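Local coordinates for putative esterase aq_1494 (Aquifex aeolicus, PDB 2EGI), which probably hydrolyses acyl-CoA thioesters, as a putative esterase of the 4-hydroxybenzoyl-CoA thioesterase family with a hotdog fold, at residues Y5-Q10 and F26-E31; V75-E80 and F89-F94. All blocks are in the same frame, centred on the assembly; numbering follows the deposited sequence.

Contact 1: Y5-Q10 and F26-E31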
# COMPACT_ATOMS: atom_id res chain seq x y z
N TYR B 5 2.56 -19.71 -5.80
CA TYR B 5 2.83 -18.37 -6.30
C TYR B 5 4.13 -17.89 -5.66
O TYR B 5 4.24 -17.85 -4.43
CB TYR B 5 1.70 -17.42 -5.93
CG TYR B 5 1.98 -16.00 -6.35
CD1 TYR B 5 2.21 -15.69 -7.69
CD2 TYR B 5 2.03 -14.98 -5.42
CE1 TYR B 5 2.47 -14.39 -8.09
CE2 TYR B 5 2.28 -13.66 -5.81
CZ TYR B 5 2.50 -13.38 -7.15
OH TYR B 5 2.71 -12.08 -7.54
N ARG B 6 5.09 -17.53 -6.49
CA ARG B 6 6.41 -17.09 -6.04
C ARG B 6 6.56 -15.58 -6.12
O ARG B 6 6.16 -14.96 -7.12
CB ARG B 6 7.49 -17.77 -6.89
CG ARG B 6 7.29 -19.28 -7.01
CD ARG B 6 8.31 -19.94 -7.92
NE ARG B 6 8.05 -21.38 -8.00
CZ ARG B 6 7.01 -21.92 -8.62
NH1 ARG B 6 6.12 -21.15 -9.23
NH2 ARG B 6 6.84 -23.23 -8.61
N ARG B 7 7.14 -14.99 -5.08
CA ARG B 7 7.33 -13.54 -5.01
C ARG B 7 8.46 -13.18 -4.04
O ARG B 7 8.78 -13.95 -3.13
CB ARG B 7 6.01 -12.87 -4.56
CG ARG B 7 5.99 -11.34 -4.49
CD ARG B 7 5.41 -10.65 -5.71
NE ARG B 7 4.58 -9.50 -5.34
CZ ARG B 7 4.98 -8.51 -4.55
NH1 ARG B 7 6.20 -8.51 -4.03
NH2 ARG B 7 4.15 -7.52 -4.26
N ARG B 8 9.07 -12.02 -4.25
CA ARG B 8 10.14 -11.54 -3.37
C ARG B 8 9.64 -10.24 -2.73
O ARG B 8 8.89 -9.49 -3.34
CB ARG B 8 11.41 -11.26 -4.18
CG ARG B 8 12.62 -10.86 -3.36
CD ARG B 8 13.71 -10.27 -4.25
NE ARG B 8 14.46 -11.28 -4.99
CZ ARG B 8 15.47 -11.98 -4.49
NH1 ARG B 8 15.85 -11.79 -3.23
NH2 ARG B 8 16.12 -12.85 -5.24
N VAL B 9 10.06 -9.98 -1.50
CA VAL B 9 9.61 -8.77 -0.82
C VAL B 9 10.25 -7.49 -1.39
O VAL B 9 11.47 -7.42 -1.55
CB VAL B 9 9.92 -8.82 0.70
CG1 VAL B 9 9.42 -7.55 1.38
CG2 VAL B 9 9.25 -10.03 1.33
N GLN B 10 9.41 -6.51 -1.70
CA GLN B 10 9.89 -5.22 -2.21
C GLN B 10 10.00 -4.28 -1.02
O GLN B 10 9.21 -4.35 -0.07
CB GLN B 10 8.91 -4.65 -3.24
CG GLN B 10 8.71 -5.52 -4.48
CD GLN B 10 10.01 -5.86 -5.20
OE1 GLN B 10 10.75 -4.97 -5.62
NE2 GLN B 10 10.28 -7.15 -5.33
N PHE B 26 -2.61 -9.36 2.14
CA PHE B 26 -3.83 -9.54 1.37
C PHE B 26 -3.56 -9.20 -0.10
O PHE B 26 -4.19 -9.75 -1.00
CB PHE B 26 -4.95 -8.67 1.94
CG PHE B 26 -5.39 -9.10 3.33
CD1 PHE B 26 -6.25 -10.18 3.50
CD2 PHE B 26 -4.88 -8.45 4.46
CE1 PHE B 26 -6.60 -10.63 4.78
CE2 PHE B 26 -5.22 -8.89 5.75
CZ PHE B 26 -6.08 -9.98 5.91
N ARG B 27 -2.61 -8.30 -0.34
CA ARG B 27 -2.27 -7.93 -1.71
C ARG B 27 -1.52 -9.11 -2.34
O ARG B 27 -1.72 -9.42 -3.52
CB ARG B 27 -1.45 -6.64 -1.72
CG ARG B 27 -2.17 -5.50 -1.03
CD ARG B 27 -1.53 -4.15 -1.27
NE ARG B 27 -2.31 -3.07 -0.67
CZ ARG B 27 -2.04 -1.77 -0.82
NH1 ARG B 27 -1.00 -1.39 -1.55
NH2 ARG B 27 -2.82 -0.86 -0.27
N TYR B 28 -0.69 -9.78 -1.55
CA TYR B 28 0.04 -10.95 -2.03
C TYR B 28 -0.97 -12.05 -2.38
O TYR B 28 -0.82 -12.73 -3.41
CB TYR B 28 1.00 -11.50 -0.96
CG TYR B 28 2.14 -10.58 -0.59
CD1 TYR B 28 2.65 -9.66 -1.51
CD2 TYR B 28 2.74 -10.65 0.67
CE1 TYR B 28 3.73 -8.83 -1.19
CE2 TYR B 28 3.83 -9.82 1.00
CZ TYR B 28 4.31 -8.91 0.07
OH TYR B 28 5.38 -8.10 0.38
N PHE B 29 -1.98 -12.23 -1.55
CA PHE B 29 -2.97 -13.27 -1.82
C PHE B 29 -3.76 -12.94 -3.09
O PHE B 29 -4.17 -13.84 -3.83
CB PHE B 29 -3.93 -13.47 -0.64
CG PHE B 29 -3.24 -13.64 0.70
CD1 PHE B 29 -2.08 -14.42 0.81
CD2 PHE B 29 -3.75 -13.03 1.84
CE1 PHE B 29 -1.45 -14.57 2.05
CE2 PHE B 29 -3.12 -13.18 3.09
CZ PHE B 29 -1.97 -13.95 3.20
N GLU B 30 -3.96 -11.65 -3.34
CA GLU B 30 -4.70 -11.24 -4.53
C GLU B 30 -3.89 -11.58 -5.77
O GLU B 30 -4.44 -12.01 -6.78
CB GLU B 30 -5.01 -9.74 -4.52
CG GLU B 30 -5.94 -9.30 -5.66
CD GLU B 30 -6.05 -7.79 -5.82
OE1 GLU B 30 -5.23 -7.19 -6.58
OE2 GLU B 30 -6.93 -7.20 -5.17
N GLU B 31 -2.57 -11.39 -5.69
CA GLU B 31 -1.71 -11.69 -6.83
C GLU B 31 -1.76 -13.19 -7.06
O GLU B 31 -1.87 -13.65 -8.20
CB GLU B 31 -0.27 -11.23 -6.57
CG GLU B 31 -0.11 -9.76 -6.21
CD GLU B 31 1.35 -9.30 -6.13
OE1 GLU B 31 2.26 -10.16 -6.11
OE2 GLU B 31 1.59 -8.08 -6.09
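Glu31 reaches from helix 22-39 to Tyr5 and Arg7 of strand 3-8, so that a salt bridge and hydrogen bonds join the central helix of a hotdog fold to a strand of the sheet that wraps it. The tight part is at the carboxylate. OE1 of Glu31 accepts a hydrogen bond from OH of Tyr5, modelled at 2.4 Å, a length that is doubtful at 2.30 Å resolution. The same oxygen receives NE of Arg7 on its syn lone pair, modelled at a similarly short 2.5 Å. NH2 of Arg7 completes a side-on grip by reaching OE2 of Glu31 at 3.2 Å, so the salt bridge uses two nitrogens, one for each oxygen. The guanidinium and carboxylate planes are 35° apart, a twisted rather than coplanar pairing. A chi1 of -177° places CG of Arg7 anti to the backbone N, and the chain heads for the helix before bending at chi2 and chi3, which brings NE and NH2 round to face Glu31. Two donors converging on OE1, with the positive guanidinium beside it, would probably stabilise the charged form of the carboxylate. OE2 is also hydrogen-bonded to the hydroxyl of Tyr12 of the second subunit. Arg7 NH2 has a second anionic partner in Glu13, which also binds the hydroxyl of Tyr28.

Away from the carboxylate, contact between the segments is sparse. Val9, buried by Val20, Leu67 and Phe73, brings only CG1 near OH of Tyr28, at 4.2 Å. Arg6 and Arg8, alternating with Tyr5 and Arg7 along the strand, do not touch residues 26-31, and the side of Arg6 is open to solvent. Beside the guanidinium of Arg7, the Tyr28 ring presents its edge, the planes 82° apart. Its CE1 sits over one face of that group, offset toward the rim, 3.4 Å from Arg7 NH2.

Contact 2: V75-E80 and F89-F94; sequences VHLNLE and FSYIVF
His76 and Ile92 form a hydrogen-bonded antiparallel pair, with His76 N donating to Ile92 O and Ile92 N returning to His76 O; Asn78 and Ser90 repeat the pattern. From His76, CB passes 4.0 Å from Ile92 O, and a chi1 of -68° sets CG anti to the carbonyl carbon, bringing the imidazole beneath the edge of Phe94. In this T-shaped pair, planes 66° apart, Phe94 CD1 stands over the ring centre, 3.7 Å from CG, 4.0 Å from CD2 and 3.6 Å from CE1 of His76. ND1 lies 3.5 Å from Phe94 CE1. The tip, NE2, 3.8 Å from Phe94 CD1, is hydrogen-bonded to Glu74 OE1. Replacing His76 by alanine removes the imidazole, and the edge of Phe94 would probably lose the ring face it meets while Glu74 loses its hydrogen-bond partner. Farther along the same face, Ser90 OG donates to Glu80 OE2 at 2.6 Å, on its anti side. The opposite face is mostly apolar: Leu77 lays CB against Tyr91 CD1 and CD1 against Phe89 CD2, while Tyr91 OH bonds Arg33 and Thr105. Such a two-faced antiparallel hairpin, one side against helix 22-39, belongs to the hotdog fold.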
# COMPACT_ATOMS: atom_id res chain seq x y z
N VAL B 75 3.50 -18.35 -1.84
CA VAL B 75 2.14 -18.34 -1.35
C VAL B 75 1.52 -19.59 -1.97
O VAL B 75 1.45 -19.72 -3.19
CB VAL B 75 1.35 -17.09 -1.82
CG1 VAL B 75 -0.10 -17.20 -1.38
CG2 VAL B 75 1.96 -15.83 -1.25
N HIS B 76 1.10 -20.53 -1.14
CA HIS B 76 0.47 -21.73 -1.65
C HIS B 76 -1.04 -21.57 -1.43
O HIS B 76 -1.47 -21.38 -0.30
CB HIS B 76 0.99 -22.96 -0.91
CG HIS B 76 2.43 -23.27 -1.19
ND1 HIS B 76 3.01 -24.48 -0.87
CD2 HIS B 76 3.41 -22.52 -1.75
CE1 HIS B 76 4.28 -24.47 -1.23
NE2 HIS B 76 4.55 -23.29 -1.76
N LEU B 77 -1.84 -21.64 -2.49
CA LEU B 77 -3.27 -21.48 -2.29
C LEU B 77 -4.06 -22.72 -2.65
O LEU B 77 -3.73 -23.43 -3.59
CB LEU B 77 -3.83 -20.26 -3.05
CG LEU B 77 -4.35 -20.20 -4.49
CD1 LEU B 77 -5.47 -21.20 -4.78
CD2 LEU B 77 -4.87 -18.79 -4.70
N ASN B 78 -5.10 -22.96 -1.88
CA ASN B 78 -5.95 -24.12 -2.07
C ASN B 78 -7.39 -23.69 -2.04
O ASN B 78 -7.72 -22.61 -1.55
CB ASN B 78 -5.71 -25.13 -0.95
CG ASN B 78 -4.31 -25.69 -0.97
OD1 ASN B 78 -3.99 -26.58 -1.76
ND2 ASN B 78 -3.46 -25.16 -0.11
N LEU B 79 -8.25 -24.55 -2.57
CA LEU B 79 -9.68 -24.30 -2.59
C LEU B 79 -10.26 -25.03 -1.39
O LEU B 79 -10.18 -26.25 -1.30
CB LEU B 79 -10.28 -24.85 -3.89
CG LEU B 79 -11.80 -24.81 -4.04
CD1 LEU B 79 -12.31 -23.37 -4.01
CD2 LEU B 79 -12.16 -25.48 -5.36
N GLU B 80 -10.83 -24.27 -0.47
CA GLU B 80 -11.42 -24.85 0.74
C GLU B 80 -12.87 -25.26 0.54
O GLU B 80 -13.28 -26.35 0.95
CB GLU B 80 -11.34 -23.86 1.90
CG GLU B 80 -9.95 -23.70 2.49
CD GLU B 80 -9.36 -25.02 2.92
OE1 GLU B 80 -10.07 -25.79 3.59
OE2 GLU B 80 -8.18 -25.27 2.60
N PHE B 89 -10.83 -19.66 -0.55
CA PHE B 89 -9.43 -20.00 -0.79
C PHE B 89 -8.70 -19.96 0.53
O PHE B 89 -8.98 -19.11 1.38
CB PHE B 89 -8.77 -18.98 -1.72
CG PHE B 89 -9.18 -19.08 -3.16
CD1 PHE B 89 -9.71 -17.98 -3.82
CD2 PHE B 89 -8.99 -20.26 -3.87
CE1 PHE B 89 -10.05 -18.05 -5.17
CE2 PHE B 89 -9.32 -20.34 -5.22
CZ PHE B 89 -9.85 -19.24 -5.87
N SER B 90 -7.76 -20.88 0.72
CA SER B 90 -6.93 -20.89 1.92
C SER B 90 -5.52 -20.61 1.42
O SER B 90 -5.20 -20.90 0.26
CB SER B 90 -7.01 -22.25 2.65
OG SER B 90 -6.60 -23.33 1.84
N TYR B 91 -4.67 -20.03 2.26
CA TYR B 91 -3.31 -19.72 1.83
C TYR B 91 -2.31 -19.97 2.94
O TYR B 91 -2.63 -19.83 4.13
CB TYR B 91 -3.16 -18.25 1.44
CG TYR B 91 -4.27 -17.63 0.62
CD1 TYR B 91 -4.07 -17.26 -0.71
CD2 TYR B 91 -5.51 -17.35 1.20
CE1 TYR B 91 -5.06 -16.63 -1.45
CE2 TYR B 91 -6.52 -16.72 0.48
CZ TYR B 91 -6.28 -16.36 -0.85
OH TYR B 91 -7.28 -15.75 -1.57
N ILE B 92 -1.10 -20.33 2.54
CA ILE B 92 -0.02 -20.53 3.49
C ILE B 92 1.18 -19.83 2.90
O ILE B 92 1.54 -20.05 1.74
CB ILE B 92 0.32 -22.02 3.71
CG1 ILE B 92 -0.93 -22.77 4.22
CG2 ILE B 92 1.43 -22.15 4.75
CD1 ILE B 92 -0.70 -24.24 4.47
N VAL B 93 1.78 -18.94 3.67
CA VAL B 93 2.94 -18.21 3.21
C VAL B 93 4.18 -18.92 3.72
O VAL B 93 4.44 -18.98 4.92
CB VAL B 93 2.94 -16.76 3.71
CG1 VAL B 93 4.16 -16.02 3.18
CG2 VAL B 93 1.64 -16.07 3.26
N PHE B 94 4.94 -19.47 2.78
CA PHE B 94 6.16 -20.20 3.08
C PHE B 94 7.42 -19.40 2.78
O PHE B 94 7.51 -18.70 1.76
CB PHE B 94 6.20 -21.51 2.29
CG PHE B 94 5.30 -22.59 2.84
CD1 PHE B 94 4.28 -23.12 2.06
CD2 PHE B 94 5.50 -23.09 4.11
CE1 PHE B 94 3.46 -24.15 2.54
CE2 PHE B 94 4.69 -24.12 4.61
CZ PHE B 94 3.67 -24.65 3.83

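Strand 3-8 of contact 1 pairs with strand 72-82 of contact 2, where Tyr5 O and Val75 N lie 2.7 Å apart in a probable hydrogen bond. Helix 22-39 bridges them too: Phe29, which takes no part in contact 1, packs its CB 3.4 Å from Tyr91 CE1 and also touches Val75 and Val93. Contact 1 is a buried helix-to-sheet junction held chiefly by charge and joined directly to a second subunit, with a third packing against the same helix segment, whereas contact 2 is strand-to-strand pairing within the sheet. Contact 2 is only partly buried, with mainly aliphatic and aromatic groups toward the helix and a mixture of polar and apolar ones on the other face, and no other chain touches it.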